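Local coordinates for macrolide export ATP-binding/permease protein MacB (Actinobacillus actinomycetemcomitans, PDB 3FTJ), which is the periplasmic region of a homodimeric, non-canonical ABC transporter that probably drives tripartite macrolide efflux and so confers macrolide resistance, at residues Gly12-Thr17 with Thr177-Asp182; Met16-Gly21 with Gln33-Ser38; Ser103-Val108 with Arg133-Ile138; Val188-Leu193 with Ile208-Thr213. All blocks are in the same frame, centred on the assembly; numbering follows the deposited sequence.

Overall arrangement
Contacts 1, 2 and 4 are gathered about strand 15-20 and touch one another, whereas contact 3 lies across the chain's centre from contacts 1 and 4, about 28 and 33 Å from them between centres. Contacts 1 and 3 are strand pairings within the same mixed sheet, antiparallel in the first and parallel in the second, both resting on backbone hydrogen bonds. Contacts 2 and 4 join the sheet to what packs on it through side chains. Contact 3 is mostly buried and rich in valine; contact 1 has one buried and one polar, half-exposed face. Buried contact 4 mixes leucine-isoleucine packing with a glutamate-asparagine bond, and contact 2, partly buried, rests on a leucine and a buried asparagine.

Contact 1 (Gly12-Thr17 with Thr177-Asp182); sequences GTNTMT and TVKISD
T15, M16 and T17 pair with K179, V178 and T177 as antiparallel neighbours in the mixed sheet of the MacB periplasmic core domain, the axes of the short strands 4.7 Å apart and inclined at 159°. M16 and V178 are the hydrogen-bonded pair: V178 N gives to M16 O at 2.8 Å, and M16 N returns the bond to V178 O at 3.1 Å. A third bond, I180 N to N14 O at 2.7 Å, carries the ladder past T15-K179, which like T17-T177 is a non-hydrogen-bonded pair. M16, V178 and I180 turn apolar side chains to helix 186-201, where M16 meets the side chain of E190, V178 meets L193 and I180 meets A189. There V178 CG2, set between its own backbone N and carbonyl carbon, rests on M16 CB at 4.0 Å. The extended M16 chain runs on until its methyl CE lies 4.2 Å from I180 CG1. The face of T15, T17, T177 and K179 is more polar and only partly buried; V84 of helix 81-85 touches T15 and T177. K179 CG touches T15 CG2; beyond the bend at chi2 (-72°) the chain passes obliquely by N14 CB and brings NZ to a salt bridge with D182 OD2 at 2.9 Å. That oxygen also accepts from Q50 NE2, so two donors grip it. At the other end of the pairing, T17 and T177 each place the hydroxyl beside the backbone N, and T17 OG1 and T177 OG1 share a hydrogen bond of 3.1 Å in which either could donate.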
# COMPACT_ATOMS: atom_id res chain seq x y z
N GLY A 12 3.92 6.76 -11.33
CA GLY A 12 2.64 7.43 -11.22
C GLY A 12 1.99 7.71 -12.56
O GLY A 12 1.11 8.57 -12.67
N THR A 13 2.42 6.98 -13.59
CA THR A 13 1.87 7.16 -14.92
C THR A 13 0.42 6.68 -15.00
O THR A 13 -0.50 7.48 -15.15
CB THR A 13 2.74 6.47 -16.00
OG1 THR A 13 3.08 5.15 -15.56
CG2 THR A 13 4.03 7.26 -16.22
N ASN A 14 0.22 5.37 -14.88
CA ASN A 14 -1.13 4.81 -14.89
C ASN A 14 -1.65 4.46 -13.49
O ASN A 14 -2.70 3.83 -13.35
CB ASN A 14 -1.21 3.59 -15.81
CG ASN A 14 -1.55 3.97 -17.25
OD1 ASN A 14 -2.36 4.87 -17.50
ND2 ASN A 14 -0.93 3.28 -18.21
N THR A 15 -0.90 4.87 -12.47
CA THR A 15 -1.32 4.66 -11.09
C THR A 15 -1.41 5.98 -10.33
O THR A 15 -0.64 6.91 -10.57
CB THR A 15 -0.36 3.74 -10.34
OG1 THR A 15 0.91 4.39 -10.21
CG2 THR A 15 -0.18 2.43 -11.09
N MET A 16 -2.36 6.06 -9.40
CA MET A 16 -2.48 7.21 -8.53
C MET A 16 -2.67 6.70 -7.12
O MET A 16 -3.36 5.70 -6.92
CB MET A 16 -3.69 8.05 -8.91
CG MET A 16 -3.64 8.56 -10.33
SD MET A 16 -5.12 9.50 -10.74
CE MET A 16 -4.74 9.90 -12.45
N THR A 17 -2.07 7.39 -6.15
CA THR A 17 -2.21 7.02 -4.75
C THR A 17 -2.94 8.14 -4.01
O THR A 17 -2.52 9.30 -4.05
CB THR A 17 -0.84 6.75 -4.08
OG1 THR A 17 -0.15 5.74 -4.82
CG2 THR A 17 -1.02 6.29 -2.62
N THR A 177 -4.17 2.97 -3.48
CA THR A 177 -3.58 3.11 -4.80
C THR A 177 -4.50 2.50 -5.85
O THR A 177 -4.95 1.36 -5.70
CB THR A 177 -2.19 2.47 -4.88
OG1 THR A 177 -1.33 3.06 -3.90
CG2 THR A 177 -1.59 2.68 -6.27
N VAL A 178 -4.81 3.28 -6.89
CA VAL A 178 -5.67 2.82 -7.97
C VAL A 178 -4.86 2.66 -9.24
O VAL A 178 -3.95 3.45 -9.51
CB VAL A 178 -6.86 3.79 -8.23
CG1 VAL A 178 -7.63 4.09 -6.95
CG2 VAL A 178 -6.37 5.08 -8.86
N LYS A 179 -5.17 1.63 -10.02
CA LYS A 179 -4.58 1.46 -11.33
C LYS A 179 -5.61 1.94 -12.33
O LYS A 179 -6.74 1.44 -12.35
CB LYS A 179 -4.23 -0.00 -11.59
CG LYS A 179 -2.98 -0.23 -12.44
CD LYS A 179 -3.19 0.15 -13.90
CE LYS A 179 -2.02 -0.34 -14.75
NZ LYS A 179 -2.20 -0.06 -16.21
N ILE A 180 -5.23 2.92 -13.13
CA ILE A 180 -6.12 3.54 -14.10
C ILE A 180 -6.24 2.69 -15.37
O ILE A 180 -5.27 2.07 -15.80
CB ILE A 180 -5.62 4.96 -14.45
CG1 ILE A 180 -5.92 5.93 -13.31
CG2 ILE A 180 -6.25 5.48 -15.71
CD1 ILE A 180 -7.38 5.96 -12.93
N SER A 181 -7.45 2.62 -15.93
CA SER A 181 -7.66 1.93 -17.20
C SER A 181 -6.64 2.42 -18.22
O SER A 181 -6.37 3.62 -18.32
CB SER A 181 -9.09 2.17 -17.73
OG SER A 181 -10.06 1.61 -16.86
N ASP A 182 -6.09 1.49 -18.98
CA ASP A 182 -5.07 1.81 -19.97
C ASP A 182 -5.56 2.84 -20.99
O ASP A 182 -4.79 3.67 -21.46
CB ASP A 182 -4.61 0.53 -20.69
CG ASP A 182 -4.24 -0.59 -19.72
OD1 ASP A 182 -4.23 -1.77 -20.16
OD2 ASP A 182 -3.97 -0.31 -18.54

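Contact 2 (Met16-Gly21 with Gln33-Ser38); sequences MTIFNG and QNLKIS
I18 and L35 supply the apolar part of this contact. Their side chains meet at a slant, methyl to methyl, I18 CG2 lying 4.1 Å from L35 CD2. With CG beside its backbone N (chi1 -69°) and the branch extended, L35 reaches toward the strand, and its other methyl, CD1, sits 3.3 Å from I18 O, against the main chain rather than another side chain. L193 and L197 also touch I18, and H201 of the same helix 186-201 touches L35, so this helix packs on both residues. The polar part belongs to N20, whose buried side chain points at the backbone running from Q33 to L35. N20 CG lies 3.8 Å from N34 N and 3.9 Å from Q33 CA. It also lies 4.0 Å from L35 CG, so the side chain packs on the leucine as well as on the main chain. Just beyond, R172 NH1 binds Q33 O. K36, the N-cap of helix 37-44, gives its N-H to D39 OD2, one half of a capping-box pattern. This is sheet-to-loop packing in an alpha/beta layer: a strand of the sheet receives an inward leucine from the segment that leads into a helix.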
# COMPACT_ATOMS: atom_id res chain seq x y z
N MET A 16 -2.36 6.06 -9.40
CA MET A 16 -2.48 7.21 -8.53
C MET A 16 -2.67 6.70 -7.12
O MET A 16 -3.36 5.70 -6.92
CB MET A 16 -3.69 8.05 -8.91
CG MET A 16 -3.64 8.56 -10.33
SD MET A 16 -5.12 9.50 -10.74
CE MET A 16 -4.74 9.90 -12.45
N THR A 17 -2.07 7.39 -6.15
CA THR A 17 -2.21 7.02 -4.75
C THR A 17 -2.94 8.14 -4.01
O THR A 17 -2.52 9.30 -4.05
CB THR A 17 -0.84 6.75 -4.08
OG1 THR A 17 -0.15 5.74 -4.82
CG2 THR A 17 -1.02 6.29 -2.62
N ILE A 18 -4.03 7.78 -3.35
CA ILE A 18 -4.81 8.73 -2.58
C ILE A 18 -4.43 8.65 -1.09
O ILE A 18 -4.42 7.57 -0.51
CB ILE A 18 -6.30 8.45 -2.76
CG1 ILE A 18 -6.62 8.31 -4.25
CG2 ILE A 18 -7.13 9.55 -2.12
CD1 ILE A 18 -7.70 7.32 -4.56
N PHE A 19 -4.12 9.81 -0.51
CA PHE A 19 -3.66 9.91 0.88
C PHE A 19 -4.60 10.78 1.71
O PHE A 19 -5.19 11.72 1.20
CB PHE A 19 -2.28 10.56 0.93
CG PHE A 19 -1.18 9.70 0.39
CD1 PHE A 19 -0.56 8.76 1.19
CD2 PHE A 19 -0.74 9.85 -0.92
CE1 PHE A 19 0.46 7.97 0.70
CE2 PHE A 19 0.28 9.07 -1.41
CZ PHE A 19 0.88 8.13 -0.60
N ASN A 20 -4.69 10.48 3.01
CA ASN A 20 -5.39 11.35 3.94
C ASN A 20 -4.69 12.69 4.06
O ASN A 20 -3.46 12.76 3.97
CB ASN A 20 -5.46 10.71 5.32
CG ASN A 20 -6.20 9.40 5.31
OD1 ASN A 20 -5.65 8.36 5.65
ND2 ASN A 20 -7.45 9.44 4.90
N GLY A 21 -5.46 13.76 4.26
CA GLY A 21 -4.88 15.05 4.54
C GLY A 21 -4.79 15.97 3.34
O GLY A 21 -5.48 15.76 2.34
N GLN A 33 -7.46 9.73 9.82
CA GLN A 33 -7.82 8.71 8.84
C GLN A 33 -9.27 8.81 8.39
O GLN A 33 -10.18 8.45 9.13
CB GLN A 33 -7.62 7.32 9.43
CG GLN A 33 -6.22 6.80 9.35
CD GLN A 33 -6.16 5.32 9.62
OE1 GLN A 33 -6.77 4.81 10.58
NE2 GLN A 33 -5.41 4.60 8.79
N ASN A 34 -9.50 9.28 7.16
CA ASN A 34 -10.85 9.35 6.63
C ASN A 34 -11.07 8.42 5.45
O ASN A 34 -12.22 8.11 5.10
CB ASN A 34 -11.23 10.79 6.28
CG ASN A 34 -11.67 11.57 7.50
OD1 ASN A 34 -11.23 12.70 7.73
ND2 ASN A 34 -12.55 10.97 8.29
N LEU A 35 -9.99 7.96 4.84
CA LEU A 35 -10.10 6.94 3.80
C LEU A 35 -10.61 5.64 4.44
O LEU A 35 -10.12 5.24 5.49
CB LEU A 35 -8.75 6.72 3.11
CG LEU A 35 -8.28 7.90 2.25
CD1 LEU A 35 -6.85 7.69 1.76
CD2 LEU A 35 -9.23 8.11 1.07
N LYS A 36 -11.57 4.99 3.79
CA LYS A 36 -12.17 3.76 4.29
C LYS A 36 -12.16 2.68 3.24
O LYS A 36 -12.12 2.95 2.04
CB LYS A 36 -13.63 3.97 4.70
CG LYS A 36 -13.94 5.26 5.41
CD LYS A 36 -15.42 5.37 5.63
CE LYS A 36 -15.81 6.63 6.38
NZ LYS A 36 -17.25 6.59 6.84
N ILE A 37 -12.25 1.43 3.69
CA ILE A 37 -12.37 0.29 2.79
C ILE A 37 -13.58 0.43 1.86
O ILE A 37 -13.52 0.03 0.70
CB ILE A 37 -12.43 -1.03 3.57
CG1 ILE A 37 -11.08 -1.31 4.23
CG2 ILE A 37 -12.83 -2.19 2.66
CD1 ILE A 37 -9.93 -1.37 3.25
N SER A 38 -14.66 1.01 2.37
CA SER A 38 -15.86 1.22 1.54
C SER A 38 -15.60 2.23 0.41
O SER A 38 -16.15 2.09 -0.68
CB SER A 38 -17.06 1.66 2.38
OG SER A 38 -16.78 2.85 3.09

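Contact 3 (Ser103-Val108 with Arg133-Ile138); sequences SNQVVV and RPFRVI
F135 turns one ring face to Q105, whose CG stands 4.2 Å above the plane and toward the rim, while V106 N lies at the ring edge, 3.8 Å from F135 CD2. The guanidinium of R136 has V106 CG1 over one face, 3.7 Å from R136 NH2, the two side chains running alongside each other. At the other end, the amide of Q105 stands almost upright (80°) to the guanidinium of R133; their one bond, R133 NH1 to Q105 OE1, is weak. The firmer grip is Q105 NE2 on P134 O at 2.6 Å, made in the amide plane and in the carbonyl plane. Beside these groups strands 106-110 and 133-141 run parallel in the mixed sheet of the MacB-like periplasmic core domain, strongly twisted against each other (50°). R136 N gives to Q105 O at 2.9 Å, V107 N to R136 O, and I138 N to V107 O, with V106-R136 and V107-V137 in register. V106 CG1 meets I138 CG2 at 3.6 Å on one face, and V107 CG1 meets V137 CG2 at 3.8 Å on the other, where V128 of strand 127-130 adds to the packing. T162 of helix 160-168 touches both Q105 and F135. Backbone bonds and branched apolar side chains thus join the buried part of the strands, while before the first backbone bond the Q105 amide takes over the role of a main-chain donor, tying P134 in.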
# COMPACT_ATOMS: atom_id res chain seq x y z
N SER A 103 -9.20 -13.24 5.71
CA SER A 103 -8.36 -12.54 6.68
C SER A 103 -7.31 -13.48 7.26
O SER A 103 -7.19 -13.61 8.48
CB SER A 103 -9.22 -11.96 7.81
OG SER A 103 -10.11 -10.96 7.31
N ASN A 104 -6.56 -14.15 6.39
CA ASN A 104 -5.55 -15.10 6.81
C ASN A 104 -4.34 -14.39 7.40
O ASN A 104 -3.91 -13.35 6.89
CB ASN A 104 -5.11 -15.98 5.64
CG ASN A 104 -6.10 -17.10 5.32
OD1 ASN A 104 -6.04 -17.70 4.26
ND2 ASN A 104 -7.01 -17.36 6.24
N GLN A 105 -3.80 -14.95 8.47
CA GLN A 105 -2.59 -14.41 9.08
C GLN A 105 -1.37 -14.95 8.35
O GLN A 105 -0.66 -15.83 8.83
CB GLN A 105 -2.54 -14.74 10.57
CG GLN A 105 -3.58 -13.97 11.36
CD GLN A 105 -3.85 -14.56 12.74
OE1 GLN A 105 -4.98 -14.55 13.21
NE2 GLN A 105 -2.81 -15.08 13.39
N VAL A 106 -1.18 -14.44 7.14
CA VAL A 106 -0.04 -14.81 6.33
C VAL A 106 0.72 -13.55 5.99
O VAL A 106 0.14 -12.46 5.92
CB VAL A 106 -0.46 -15.52 5.01
CG1 VAL A 106 -1.12 -16.88 5.32
CG2 VAL A 106 -1.40 -14.64 4.20
N VAL A 107 2.02 -13.68 5.78
CA VAL A 107 2.81 -12.51 5.48
C VAL A 107 3.76 -12.76 4.31
O VAL A 107 4.26 -13.87 4.12
CB VAL A 107 3.58 -12.02 6.75
CG1 VAL A 107 4.51 -13.09 7.27
CG2 VAL A 107 4.34 -10.76 6.44
N VAL A 108 3.96 -11.72 3.52
CA VAL A 108 4.96 -11.76 2.46
C VAL A 108 6.13 -10.86 2.87
O VAL A 108 5.94 -9.70 3.21
CB VAL A 108 4.37 -11.31 1.10
CG1 VAL A 108 5.46 -11.16 0.06
CG2 VAL A 108 3.30 -12.30 0.63
N ARG A 133 0.86 -11.27 17.73
CA ARG A 133 0.01 -11.98 16.78
C ARG A 133 0.85 -12.76 15.76
O ARG A 133 1.66 -12.18 15.05
CB ARG A 133 -0.90 -10.98 16.07
CG ARG A 133 -1.62 -11.53 14.84
CD ARG A 133 -2.89 -12.22 15.23
NE ARG A 133 -3.78 -11.32 15.96
CZ ARG A 133 -4.98 -11.66 16.41
NH1 ARG A 133 -5.44 -12.89 16.20
NH2 ARG A 133 -5.72 -10.78 17.07
N PRO A 134 0.66 -14.09 15.70
CA PRO A 134 1.44 -14.94 14.79
C PRO A 134 0.98 -14.90 13.34
O PRO A 134 -0.21 -15.05 13.06
CB PRO A 134 1.22 -16.33 15.39
CG PRO A 134 -0.17 -16.26 15.86
CD PRO A 134 -0.19 -14.91 16.57
N PHE A 135 1.93 -14.72 12.42
CA PHE A 135 1.69 -14.77 10.98
C PHE A 135 2.61 -15.81 10.36
O PHE A 135 3.78 -15.92 10.75
CB PHE A 135 2.01 -13.43 10.33
CG PHE A 135 1.03 -12.35 10.64
CD1 PHE A 135 1.10 -11.65 11.83
CD2 PHE A 135 0.04 -12.01 9.73
CE1 PHE A 135 0.19 -10.65 12.13
CE2 PHE A 135 -0.86 -11.00 10.02
CZ PHE A 135 -0.79 -10.33 11.21
N ARG A 136 2.09 -16.53 9.37
CA ARG A 136 2.90 -17.51 8.64
C ARG A 136 3.48 -16.91 7.36
O ARG A 136 2.75 -16.35 6.55
CB ARG A 136 2.07 -18.76 8.33
CG ARG A 136 2.76 -19.75 7.41
CD ARG A 136 1.98 -21.05 7.34
NE ARG A 136 0.58 -20.85 6.95
CZ ARG A 136 0.17 -20.77 5.69
NH1 ARG A 136 1.04 -20.89 4.70
NH2 ARG A 136 -1.12 -20.59 5.41
N VAL A 137 4.80 -17.03 7.19
CA VAL A 137 5.48 -16.52 6.00
C VAL A 137 5.16 -17.38 4.77
O VAL A 137 5.45 -18.58 4.74
CB VAL A 137 7.00 -16.46 6.22
CG1 VAL A 137 7.69 -15.91 4.98
CG2 VAL A 137 7.32 -15.61 7.43
N ILE A 138 4.57 -16.77 3.74
CA ILE A 138 4.16 -17.53 2.57
C ILE A 138 5.02 -17.20 1.34
O ILE A 138 4.99 -17.94 0.35
CB ILE A 138 2.66 -17.32 2.22
CG1 ILE A 138 2.35 -15.85 1.94
CG2 ILE A 138 1.76 -17.84 3.32
CD1 ILE A 138 1.01 -15.63 1.23

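Contact 4 (Val188-Leu193 with Ile208-Thr213); sequences VAEKSL and IMNSDT
E190 and N210 make the tight polar link: N210 ND2 gives to E190 OE1 at 2.7 Å, nearly straight (170°). E190 OE1 lies in the plane of the N210 amide, while the donor approaches from above the carboxylate plane, and the two side chains cross at about a right angle. E190 spans the gap because CG is anti to its backbone N (chi1 173°) and the chain stays extended. N210 is also the N-cap of helix 211-219, its OD1 accepting from T213 N at 3.0 Å, so a single amide binds both the glutamate and the helix start. Beneath this, L193 CD2 packs on I208 CD1 at 3.8 Å, and E190 CG comes to 4.2 Å from the same methyl. Toward D212 the contact is looser and wetter. E190 OE1 and D212 OD2 stand 4.4 Å apart, like charges that may raise the pKa of one of them, although the nearby helix start may offset this. A water lies between E190 OE2, N210 OD1 and T213 OG1, nearest to T213 OG1 at 2.6 Å. Helix 186-201 follows strand 175-180 and leads to strand 206-209, a split beta-alpha-beta crossover in which strand 15-20 lies between the two strands; its M16 touches both E190 and N210, and its I18 touches L193.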
# COMPACT_ATOMS: atom_id res chain seq x y z
N VAL A 188 -8.43 13.25 -16.77
CA VAL A 188 -9.87 13.08 -16.59
C VAL A 188 -10.14 12.09 -15.46
O VAL A 188 -11.04 12.29 -14.65
CB VAL A 188 -10.55 12.56 -17.88
CG1 VAL A 188 -11.98 12.14 -17.59
CG2 VAL A 188 -10.49 13.62 -18.98
N ALA A 189 -9.34 11.03 -15.41
CA ALA A 189 -9.48 10.02 -14.36
C ALA A 189 -9.23 10.61 -12.98
O ALA A 189 -9.97 10.33 -12.03
CB ALA A 189 -8.53 8.86 -14.62
N GLU A 190 -8.21 11.45 -12.86
CA GLU A 190 -7.94 12.10 -11.59
C GLU A 190 -9.15 12.91 -11.17
O GLU A 190 -9.58 12.84 -10.02
CB GLU A 190 -6.70 13.00 -11.66
CG GLU A 190 -6.49 13.84 -10.41
CD GLU A 190 -5.11 14.48 -10.34
OE1 GLU A 190 -4.20 14.02 -11.07
OE2 GLU A 190 -4.95 15.45 -9.57
N LYS A 191 -9.71 13.67 -12.11
CA LYS A 191 -10.84 14.54 -11.81
C LYS A 191 -12.07 13.77 -11.35
O LYS A 191 -12.72 14.16 -10.38
CB LYS A 191 -11.20 15.41 -13.02
CG LYS A 191 -10.19 16.50 -13.32
CD LYS A 191 -10.61 17.33 -14.53
CE LYS A 191 -11.97 18.00 -14.31
NZ LYS A 191 -12.44 18.73 -15.54
N SER A 192 -12.41 12.70 -12.06
CA SER A 192 -13.56 11.88 -11.68
C SER A 192 -13.34 11.28 -10.29
O SER A 192 -14.24 11.27 -9.45
CB SER A 192 -13.76 10.73 -12.68
OG SER A 192 -13.72 11.20 -14.01
N LEU A 193 -12.13 10.79 -10.07
CA LEU A 193 -11.75 10.16 -8.82
C LEU A 193 -11.86 11.16 -7.67
O LEU A 193 -12.38 10.85 -6.61
CB LEU A 193 -10.32 9.64 -8.97
CG LEU A 193 -9.83 8.54 -8.05
CD1 LEU A 193 -8.49 8.03 -8.56
CD2 LEU A 193 -9.70 9.08 -6.64
N ILE A 208 -4.08 13.49 -4.00
CA ILE A 208 -3.72 12.44 -4.94
C ILE A 208 -2.29 12.64 -5.43
O ILE A 208 -1.88 13.75 -5.76
CB ILE A 208 -4.69 12.41 -6.13
CG1 ILE A 208 -6.12 12.20 -5.62
CG2 ILE A 208 -4.30 11.33 -7.12
CD1 ILE A 208 -7.12 11.87 -6.72
N MET A 209 -1.53 11.55 -5.43
CA MET A 209 -0.15 11.54 -5.90
C MET A 209 -0.09 10.75 -7.19
O MET A 209 -0.52 9.60 -7.24
CB MET A 209 0.76 10.87 -4.88
CG MET A 209 0.85 11.53 -3.53
SD MET A 209 2.15 12.76 -3.46
CE MET A 209 1.21 14.28 -3.62
N ASN A 210 0.46 11.37 -8.23
CA ASN A 210 0.69 10.69 -9.50
C ASN A 210 1.77 11.41 -10.29
O ASN A 210 2.41 12.33 -9.79
CB ASN A 210 -0.61 10.60 -10.31
CG ASN A 210 -1.30 11.94 -10.45
OD1 ASN A 210 -0.67 12.99 -10.37
ND2 ASN A 210 -2.60 11.91 -10.68
N SER A 211 1.97 10.98 -11.54
CA SER A 211 2.94 11.62 -12.42
C SER A 211 2.73 13.13 -12.49
O SER A 211 3.67 13.91 -12.33
CB SER A 211 2.86 11.02 -13.82
OG SER A 211 3.94 11.46 -14.62
N ASP A 212 1.48 13.54 -12.71
CA ASP A 212 1.16 14.96 -12.79
C ASP A 212 1.58 15.74 -11.54
O ASP A 212 2.08 16.86 -11.65
CB ASP A 212 -0.33 15.16 -13.05
CG ASP A 212 -0.70 16.63 -13.23
OD1 ASP A 212 -0.21 17.24 -14.21
OD2 ASP A 212 -1.46 17.16 -12.38
N THR A 213 1.39 15.14 -10.37
CA THR A 213 1.79 15.76 -9.11
C THR A 213 3.30 15.98 -9.04
O THR A 213 3.76 17.06 -8.69
CB THR A 213 1.37 14.93 -7.89
OG1 THR A 213 -0.05 15.02 -7.72
CG2 THR A 213 2.05 15.44 -6.63
O HOH W 1 -1.74 15.55 -9.59